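Local coordinates for protein CT_858 (PDB 3DOR), which probably acts as a secreted serine-type endopeptidase of the bacterium Chlamydia trachomatis, related to the S41 family and carrying a PDZ domain, at residues Thr77-Thr89 / Arg181-Asp193. Sequence-based numbering, arbitrary orientation.
Sequences TFFAIESAYLPYT and RVKWRYVPEGVGD. With SO4 (sulfate ion), chain L.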
ATOM      1  N   THR B  77     -13.670   4.207   6.077  1.00 31.06           N
ATOM      2  CA  THR B  77     -13.112   5.270   6.905  1.00 30.97           C
ATOM      3  C   THR B  77     -12.986   6.463   5.963  1.00 31.70           C
ATOM      4  O   THR B  77     -12.823   6.284   4.754  1.00 30.65           O
ATOM      5  CB  THR B  77     -11.720   4.916   7.465  1.00 31.35           C
ATOM      6  OG1 THR B  77     -10.786   4.785   6.392  1.00 35.79           O
ATOM      7  CG2 THR B  77     -11.778   3.611   8.244  1.00 32.41           C
ATOM      8  N   PHE B  78     -13.055   7.675   6.502  1.00 30.83           N
ATOM      9  CA  PHE B  78     -12.984   8.861   5.655  1.00 30.95           C
ATOM     10  C   PHE B  78     -11.913   9.852   6.069  1.00 30.60           C
ATOM     11  O   PHE B  78     -11.480   9.857   7.224  1.00 29.70           O
ATOM     12  CB  PHE B  78     -14.347   9.570   5.647  1.00 28.05           C
ATOM     13  CG  PHE B  78     -15.503   8.654   5.353  1.00 29.15           C
ATOM     14  CD1 PHE B  78     -16.103   7.924   6.374  1.00 26.84           C
ATOM     15  CD2 PHE B  78     -15.979   8.507   4.051  1.00 28.21           C
ATOM     16  CE1 PHE B  78     -17.166   7.054   6.105  1.00 28.61           C
ATOM     17  CE2 PHE B  78     -17.042   7.638   3.770  1.00 26.62           C
ATOM     18  CZ  PHE B  78     -17.634   6.914   4.800  1.00 27.79           C
ATOM     19  N   PHE B  79     -11.488  10.687   5.120  1.00 31.50           N
ATOM     20  CA  PHE B  79     -10.494  11.717   5.414  1.00 33.28           C
ATOM     21  C   PHE B  79     -11.266  12.842   6.100  1.00 32.97           C
ATOM     22  O   PHE B  79     -11.614  13.834   5.465  1.00 35.33           O
ATOM     23  CB  PHE B  79      -9.843  12.261   4.128  1.00 31.48           C
ATOM     24  CG  PHE B  79      -8.909  11.298   3.444  1.00 30.17           C
ATOM     25  CD1 PHE B  79      -9.261  10.698   2.236  1.00 30.33           C
ATOM     26  CD2 PHE B  79      -7.662  11.006   4.000  1.00 31.34           C
ATOM     27  CE1 PHE B  79      -8.385   9.824   1.588  1.00 28.27           C
ATOM     28  CE2 PHE B  79      -6.777  10.134   3.366  1.00 28.44           C
ATOM     29  CZ  PHE B  79      -7.139   9.542   2.156  1.00 30.03           C
ATOM     30  N   ALA B  80     -11.539  12.670   7.389  1.00 34.09           N
ATOM     31  CA  ALA B  80     -12.288  13.646   8.185  1.00 34.91           C
ATOM     32  C   ALA B  80     -11.841  13.529   9.631  1.00 35.46           C
ATOM     33  O   ALA B  80     -11.588  12.424  10.105  1.00 38.66           O
ATOM     34  CB  ALA B  80     -13.780  13.363   8.076  1.00 33.58           C
ATOM     35  N   ILE B  81     -11.751  14.650  10.343  1.00 35.00           N
ATOM     36  CA  ILE B  81     -11.298  14.606  11.730  1.00 35.15           C
ATOM     37  C   ILE B  81     -12.321  14.956  12.800  1.00 35.72           C
ATOM     38  O   ILE B  81     -12.060  14.755  13.986  1.00 36.53           O
ATOM     39  CB  ILE B  81     -10.074  15.513  11.951  1.00 36.34           C
ATOM     40  CG1 ILE B  81     -10.452  16.974  11.715  1.00 36.43           C
ATOM     41  CG2 ILE B  81      -8.944  15.095  11.017  1.00 38.08           C
ATOM     42  CD1 ILE B  81      -9.299  17.928  11.922  1.00 36.25           C
ATOM     43  N   GLU B  82     -13.473  15.482  12.403  1.00 35.25           N
ATOM     44  CA  GLU B  82     -14.493  15.834  13.385  1.00 35.97           C
ATOM     45  C   GLU B  82     -14.783  14.657  14.320  1.00 35.52           C
ATOM     46  O   GLU B  82     -14.940  13.522  13.864  1.00 36.28           O
ATOM     47  CB  GLU B  82     -15.783  16.249  12.685  1.00 36.01           C
ATOM     48  CG  GLU B  82     -16.895  16.596  13.651  1.00 39.23           C
ATOM     49  CD  GLU B  82     -18.152  17.029  12.941  1.00 39.00           C
ATOM     50  OE1 GLU B  82     -18.527  16.364  11.953  1.00 40.92           O
ATOM     51  OE2 GLU B  82     -18.764  18.025  13.372  1.00 40.06           O
ATOM     52  N   SER B  83     -14.853  14.923  15.620  1.00 33.30           N
ATOM     53  CA  SER B  83     -15.131  13.860  16.577  1.00 33.55           C
ATOM     54  C   SER B  83     -15.676  14.372  17.907  1.00 33.55           C
ATOM     55  O   SER B  83     -15.510  15.543  18.258  1.00 33.79           O
ATOM     56  CB  SER B  83     -13.862  13.046  16.842  1.00 33.26           C
ATOM     57  OG  SER B  83     -12.930  13.791  17.610  1.00 34.50           O
ATOM     58  N   ALA B  84     -16.322  13.476  18.643  1.00 33.49           N
ATOM     59  CA  ALA B  84     -16.898  13.790  19.948  1.00 34.53           C
ATOM     60  C   ALA B  84     -16.510  12.658  20.888  1.00 33.82           C
ATOM     61  O   ALA B  84     -16.583  11.495  20.515  1.00 35.33           O
ATOM     62  CB  ALA B  84     -18.411  13.894  19.840  1.00 34.62           C
ATOM     63  N   TYR B  85     -16.105  12.998  22.105  1.00 34.22           N
ATOM     64  CA  TYR B  85     -15.676  11.988  23.064  1.00 33.90           C
ATOM     65  C   TYR B  85     -15.999  12.347  24.507  1.00 32.72           C
ATOM     66  O   TYR B  85     -15.829  13.494  24.907  1.00 33.09           O
ATOM     67  CB  TYR B  85     -14.161  11.796  22.942  1.00 33.77           C
ATOM     68  CG  TYR B  85     -13.559  10.832  23.944  1.00 35.11           C
ATOM     69  CD1 TYR B  85     -13.687   9.452  23.777  1.00 35.46           C
ATOM     70  CD2 TYR B  85     -12.844  11.301  25.048  1.00 34.14           C
ATOM     71  CE1 TYR B  85     -13.117   8.558  24.686  1.00 36.65           C
ATOM     72  CE2 TYR B  85     -12.267  10.422  25.964  1.00 36.14           C
ATOM     73  CZ  TYR B  85     -12.409   9.050  25.775  1.00 37.98           C
ATOM     74  OH  TYR B  85     -11.845   8.173  26.671  1.00 40.14           O
ATOM     75  N   LEU B  86     -16.463  11.360  25.271  1.00 30.91           N
ATOM     76  CA  LEU B  86     -16.753  11.526  26.695  1.00 30.79           C
ATOM     77  C   LEU B  86     -15.869  10.510  27.423  1.00 31.49           C
ATOM     78  O   LEU B  86     -15.895   9.323  27.108  1.00 32.06           O
ATOM     79  CB  LEU B  86     -18.231  11.275  26.985  1.00 29.24           C
ATOM     80  CG  LEU B  86     -19.130  12.400  26.447  1.00 31.88           C
ATOM     81  CD1 LEU B  86     -20.603  12.082  26.673  1.00 27.88           C
ATOM     82  CD2 LEU B  86     -18.736  13.704  27.139  1.00 28.42           C
ATOM     83  N   PRO B  87     -15.077  10.968  28.410  1.00 32.14           N
ATOM     84  CA  PRO B  87     -14.147  10.162  29.212  1.00 31.16           C
ATOM     85  C   PRO B  87     -14.705   9.109  30.173  1.00 31.65           C
ATOM     86  O   PRO B  87     -14.324   9.068  31.348  1.00 31.62           O
ATOM     87  CB  PRO B  87     -13.335  11.219  29.942  1.00 31.52           C
ATOM     88  CG  PRO B  87     -14.378  12.250  30.240  1.00 33.69           C
ATOM     89  CD  PRO B  87     -15.144  12.348  28.931  1.00 32.72           C
ATOM     90  N   TYR B  88     -15.589   8.254  29.677  1.00 30.43           N
ATOM     91  CA  TYR B  88     -16.159   7.197  30.507  1.00 31.69           C
ATOM     92  C   TYR B  88     -16.167   5.862  29.787  1.00 31.73           C
ATOM     93  O   TYR B  88     -16.020   5.803  28.567  1.00 31.00           O
ATOM     94  CB  TYR B  88     -17.585   7.541  30.917  1.00 32.85           C
ATOM     95  CG  TYR B  88     -17.697   8.912  31.515  1.00 34.72           C
ATOM     96  CD1 TYR B  88     -18.031  10.011  30.722  1.00 34.68           C
ATOM     97  CD2 TYR B  88     -17.425   9.124  32.862  1.00 34.53           C
ATOM     98  CE1 TYR B  88     -18.087  11.294  31.262  1.00 37.63           C
ATOM     99  CE2 TYR B  88     -17.479  10.401  33.414  1.00 37.18           C
ATOM    100  CZ  TYR B  88     -17.805  11.480  32.608  1.00 37.19           C
ATOM    101  OH  TYR B  88     -17.819  12.743  33.146  1.00 39.81           O
ATOM    102  N   THR B  89     -16.315   4.789  30.554  1.00 30.72           N
ATOM    103  CA  THR B  89     -16.373   3.460  29.974  1.00 30.47           C
ATOM    104  C   THR B  89     -17.462   2.673  30.682  1.00 30.09           C
ATOM    105  O   THR B  89     -17.484   2.571  31.907  1.00 31.72           O
ATOM    106  CB  THR B  89     -15.036   2.703  30.111  1.00 32.03           C
ATOM    107  OG1 THR B  89     -13.980   3.474  29.515  1.00 34.12           O
ATOM    108  CG2 THR B  89     -15.127   1.353  29.400  1.00 30.29           C
ATOM    109  N   ARG B 181     -24.855  16.423  34.164  1.00 43.65           N
ATOM    110  CA  ARG B 181     -24.715  17.177  32.936  1.00 43.76           C
ATOM    111  C   ARG B 181     -23.238  17.135  32.573  1.00 43.74           C
ATOM    112  O   ARG B 181     -22.370  17.522  33.362  1.00 41.10           O
ATOM    113  CB  ARG B 181     -25.191  18.621  33.145  1.00 46.82           C
ATOM    114  CG  ARG B 181     -25.440  19.414  31.860  1.00 52.38           C
ATOM    115  CD  ARG B 181     -26.498  18.754  30.975  1.00 55.23           C
ATOM    116  NE  ARG B 181     -26.899  19.602  29.851  1.00 58.62           N
ATOM    117  CZ  ARG B 181     -27.686  19.207  28.850  1.00 60.35           C
ATOM    118  NH1 ARG B 181     -28.165  17.970  28.818  1.00 60.91           N
ATOM    119  NH2 ARG B 181     -27.993  20.051  27.873  1.00 61.76           N
ATOM    120  N   VAL B 182     -22.962  16.640  31.374  1.00 42.72           N
ATOM    121  CA  VAL B 182     -21.602  16.517  30.889  1.00 42.96           C
ATOM    122  C   VAL B 182     -21.436  17.189  29.522  1.00 41.20           C
ATOM    123  O   VAL B 182     -22.410  17.381  28.793  1.00 40.37           O
ATOM    124  CB  VAL B 182     -21.220  15.016  30.821  1.00 43.70           C
ATOM    125  CG1 VAL B 182     -20.252  14.760  29.698  1.00 44.72           C
ATOM    126  CG2 VAL B 182     -20.610  14.588  32.147  1.00 43.56           C
ATOM    127  N   LYS B 183     -20.204  17.555  29.178  1.00 39.97           N
ATOM    128  CA  LYS B 183     -19.952  18.197  27.892  1.00 41.27           C
ATOM    129  C   LYS B 183     -19.051  17.383  26.965  1.00 40.18           C
ATOM    130  O   LYS B 183     -17.941  17.000  27.340  1.00 38.84           O
ATOM    131  CB  LYS B 183     -19.322  19.578  28.088  1.00 41.38           C
ATOM    132  CG  LYS B 183     -19.079  20.291  26.772  1.00 45.21           C
ATOM    133  CD  LYS B 183     -18.331  21.603  26.941  1.00 47.98           C
ATOM    134  CE  LYS B 183     -18.244  22.337  25.603  1.00 49.56           C
ATOM    135  NZ  LYS B 183     -17.374  23.546  25.661  1.00 50.91           N
ATOM    136  N   TRP B 184     -19.531  17.130  25.751  1.00 39.10           N
ATOM    137  CA  TRP B 184     -18.747  16.391  24.774  1.00 38.10           C
ATOM    138  C   TRP B 184     -17.417  17.079  24.513  1.00 38.65           C
ATOM    139  O   TRP B 184     -17.336  18.312  24.441  1.00 38.41           O
ATOM    140  CB  TRP B 184     -19.472  16.296  23.427  1.00 36.76           C
ATOM    141  CG  TRP B 184     -20.586  15.302  23.343  1.00 35.54           C
ATOM    142  CD1 TRP B 184     -21.920  15.569  23.361  1.00 33.88           C
ATOM    143  CD2 TRP B 184     -20.462  13.882  23.190  1.00 35.82           C
ATOM    144  NE1 TRP B 184     -22.637  14.407  23.226  1.00 34.79           N
ATOM    145  CE2 TRP B 184     -21.766  13.355  23.119  1.00 35.40           C
ATOM    146  CE3 TRP B 184     -19.371  13.005  23.100  1.00 36.38           C
ATOM    147  CZ2 TRP B 184     -22.018  11.987  22.966  1.00 36.55           C
ATOM    148  CZ3 TRP B 184     -19.617  11.645  22.944  1.00 35.19           C
ATOM    149  CH2 TRP B 184     -20.933  11.150  22.879  1.00 38.05           C
ATOM    150  N   ARG B 185     -16.371  16.277  24.375  1.00 39.47           N
ATOM    151  CA  ARG B 185     -15.055  16.797  24.047  1.00 40.58           C
ATOM    152  C   ARG B 185     -15.130  16.780  22.521  1.00 40.84           C
ATOM    153  O   ARG B 185     -15.083  15.715  21.903  1.00 40.76           O
ATOM    154  CB  ARG B 185     -13.969  15.855  24.560  1.00 43.33           C
ATOM    155  CG  ARG B 185     -13.074  16.492  25.605  1.00 46.75           C
ATOM    156  CD  ARG B 185     -13.250  15.909  26.998  1.00 47.04           C
ATOM    157  NE  ARG B 185     -12.033  15.217  27.409  1.00 48.86           N
ATOM    158  CZ  ARG B 185     -11.759  14.829  28.651  1.00 50.42           C
ATOM    159  NH1 ARG B 185     -12.616  15.066  29.632  1.00 52.04           N
ATOM    160  NH2 ARG B 185     -10.628  14.189  28.910  1.00 48.63           N
ATOM    161  N   TYR B 186     -15.262  17.962  21.926  1.00 40.51           N
ATOM    162  CA  TYR B 186     -15.430  18.099  20.485  1.00 39.92           C
ATOM    163  C   TYR B 186     -14.238  18.619  19.687  1.00 40.31           C
ATOM    164  O   TYR B 186     -13.523  19.528  20.108  1.00 41.53           O
ATOM    165  CB  TYR B 186     -16.647  19.000  20.229  1.00 39.07           C
ATOM    166  CG  TYR B 186     -17.044  19.181  18.779  1.00 38.35           C
ATOM    167  CD1 TYR B 186     -17.658  18.154  18.071  1.00 37.31           C
ATOM    168  CD2 TYR B 186     -16.828  20.393  18.124  1.00 38.00           C
ATOM    169  CE1 TYR B 186     -18.052  18.326  16.745  1.00 37.80           C
ATOM    170  CE2 TYR B 186     -17.217  20.579  16.796  1.00 37.42           C
ATOM    171  CZ  TYR B 186     -17.829  19.541  16.111  1.00 39.99           C
ATOM    172  OH  TYR B 186     -18.218  19.715  14.796  1.00 38.95           O
ATOM    173  N   VAL B 187     -14.036  18.016  18.524  1.00 40.88           N
ATOM    174  CA  VAL B 187     -12.976  18.410  17.609  1.00 39.30           C
ATOM    175  C   VAL B 187     -13.702  18.763  16.313  1.00 38.81           C
ATOM    176  O   VAL B 187     -14.340  17.904  15.700  1.00 37.39           O
ATOM    177  CB  VAL B 187     -11.973  17.249  17.354  1.00 40.52           C
ATOM    178  CG1 VAL B 187     -11.024  17.612  16.222  1.00 40.02           C
ATOM    179  CG2 VAL B 187     -11.169  16.963  18.620  1.00 38.21           C
ATOM    180  N   PRO B 188     -13.646  20.042  15.897  1.00 38.66           N
ATOM    181  CA  PRO B 188     -14.323  20.456  14.661  1.00 38.48           C
ATOM    182  C   PRO B 188     -13.672  19.861  13.416  1.00 38.76           C
ATOM    183  O   PRO B 188     -12.530  19.401  13.460  1.00 38.39           O
ATOM    184  CB  PRO B 188     -14.225  21.980  14.704  1.00 38.11           C
ATOM    185  CG  PRO B 188     -12.938  22.213  15.431  1.00 40.00           C
ATOM    186  CD  PRO B 188     -12.983  21.185  16.548  1.00 37.94           C
ATOM    187  N   GLU B 189     -14.406  19.864  12.312  1.00 39.23           N
ATOM    188  CA  GLU B 189     -13.889  19.322  11.063  1.00 40.85           C
ATOM    189  C   GLU B 189     -12.834  20.242  10.468  1.00 41.43           C
ATOM    190  O   GLU B 189     -13.011  21.460  10.431  1.00 42.28           O
ATOM    191  CB  GLU B 189     -15.022  19.121  10.054  1.00 40.45           C
ATOM    192  CG  GLU B 189     -14.559  18.424   8.785  1.00 41.56           C
ATOM    193  CD  GLU B 189     -13.834  17.120   9.082  1.00 42.13           C
ATOM    194  OE1 GLU B 189     -14.477  16.201   9.636  1.00 39.23           O
ATOM    195  OE2 GLU B 189     -12.623  17.022   8.772  1.00 40.48           O
ATOM    196  N   GLY B 190     -11.734  19.653  10.011  1.00 41.94           N
ATOM    197  CA  GLY B 190     -10.662  20.439   9.429  1.00 41.19           C
ATOM    198  C   GLY B 190     -10.620  20.282   7.923  1.00 40.44           C
ATOM    199  O   GLY B 190      -9.850  20.947   7.231  1.00 40.62           O
ATOM    200  N   VAL B 191     -11.452  19.386   7.412  1.00 39.14           N
ATOM    201  CA  VAL B 191     -11.515  19.139   5.980  1.00 38.76           C
ATOM    202  C   VAL B 191     -12.821  19.725   5.483  1.00 39.44           C
ATOM    203  O   VAL B 191     -13.884  19.138   5.680  1.00 38.80           O
ATOM    204  CB  VAL B 191     -11.465  17.617   5.671  1.00 39.66           C
ATOM    205  CG1 VAL B 191     -11.817  17.357   4.204  1.00 39.10           C
ATOM    206  CG2 VAL B 191     -10.075  17.074   5.987  1.00 36.71           C
ATOM    207  N   GLY B 192     -12.729  20.894   4.848  1.00 40.27           N
ATOM    208  CA  GLY B 192     -13.902  21.581   4.341  1.00 38.46           C
ATOM    209  C   GLY B 192     -14.830  20.731   3.505  1.00 40.27           C
ATOM    210  O   GLY B 192     -14.405  20.096   2.537  1.00 39.92           O
ATOM    211  N   ASP B 193     -16.107  20.729   3.873  1.00 41.54           N
ATOM    212  CA  ASP B 193     -17.109  19.953   3.152  1.00 43.30           C
ATOM    213  C   ASP B 193     -17.129  20.420   1.699  1.00 43.96           C
ATOM    214  O   ASP B 193     -17.143  21.618   1.417  1.00 43.01           O
ATOM    215  CB  ASP B 193     -18.486  20.139   3.802  1.00 44.54           C
ATOM    216  CG  ASP B 193     -19.499  19.098   3.348  1.00 47.70           C
ATOM    217  OD1 ASP B 193     -19.941  19.160   2.182  1.00 48.13           O
ATOM    218  OD2 ASP B 193     -19.849  18.207   4.158  1.00 51.41           O
TER
HETATM  219  S   SO4 L 616     -14.344  18.417  30.816  1.00 63.04           S
HETATM  220  O1  SO4 L 616     -14.635  18.882  32.237  1.00 62.14           O
HETATM  221  O2  SO4 L 616     -13.112  19.133  30.311  1.00 61.09           O
HETATM  222  O3  SO4 L 616     -14.081  16.925  30.765  1.00 61.44           O
HETATM  223  O4  SO4 L 616     -15.582  18.731  29.990  1.00 61.52           O
HETATM  224  O   HOH W   1     -17.029  16.150   9.301  1.00 33.80           O
HETATM  225  O   HOH W   2     -13.055  14.580  20.294  1.00 44.79           O
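The carboxylate of Glu189 takes over where strand pairing stops, and binds backbone N-H groups of both segments. Its OE2 accepts a nearly straight bond (167°) from Ile81 N at 3.0 Å, on the syn side, and uses its anti lone pair for Val191 N, two residues further along. Its OE1 is met by Glu82 N at 3.0 Å from above the carboxylate plane, and a water donates to both this oxygen and Glu82 OE1. The Glu189 side chain can curl back to these amides because CG stands anti to the backbone N while the next bond is bent (chi2 53°). Several N-H donors around one carboxylate would be expected to stabilise its negative charge.

Beyond it, Ser83-Tyr85 and Arg185-Val187 run antiparallel. The hydrogen-bonded pairs Ser83-Val187 and Tyr85-Arg185 put their side chains on one face, and the non-hydrogen-bonded pair between them, Ala84 and Tyr186, on the other. Next comes an apolar cluster: Leu86 crosses Trp184 at about a right angle and lays CD1 over the six-membered ring, 3.7 Å from its centroid, while Ala84 CB packs against Trp184 CE3 at 3.5 Å. Thr166 of strand 165-171 touches both Leu86 and Trp184. Separately, Pro87 covers one guanidinium face of Arg185, whose NH1 makes a weak hydrogen bond to a sulfate, probably from the crystallisation liquor.

The result is a two-stranded antiparallel pairing, extended by a side-chain carboxylate, within the antiparallel sheet of the PDZ-like domain.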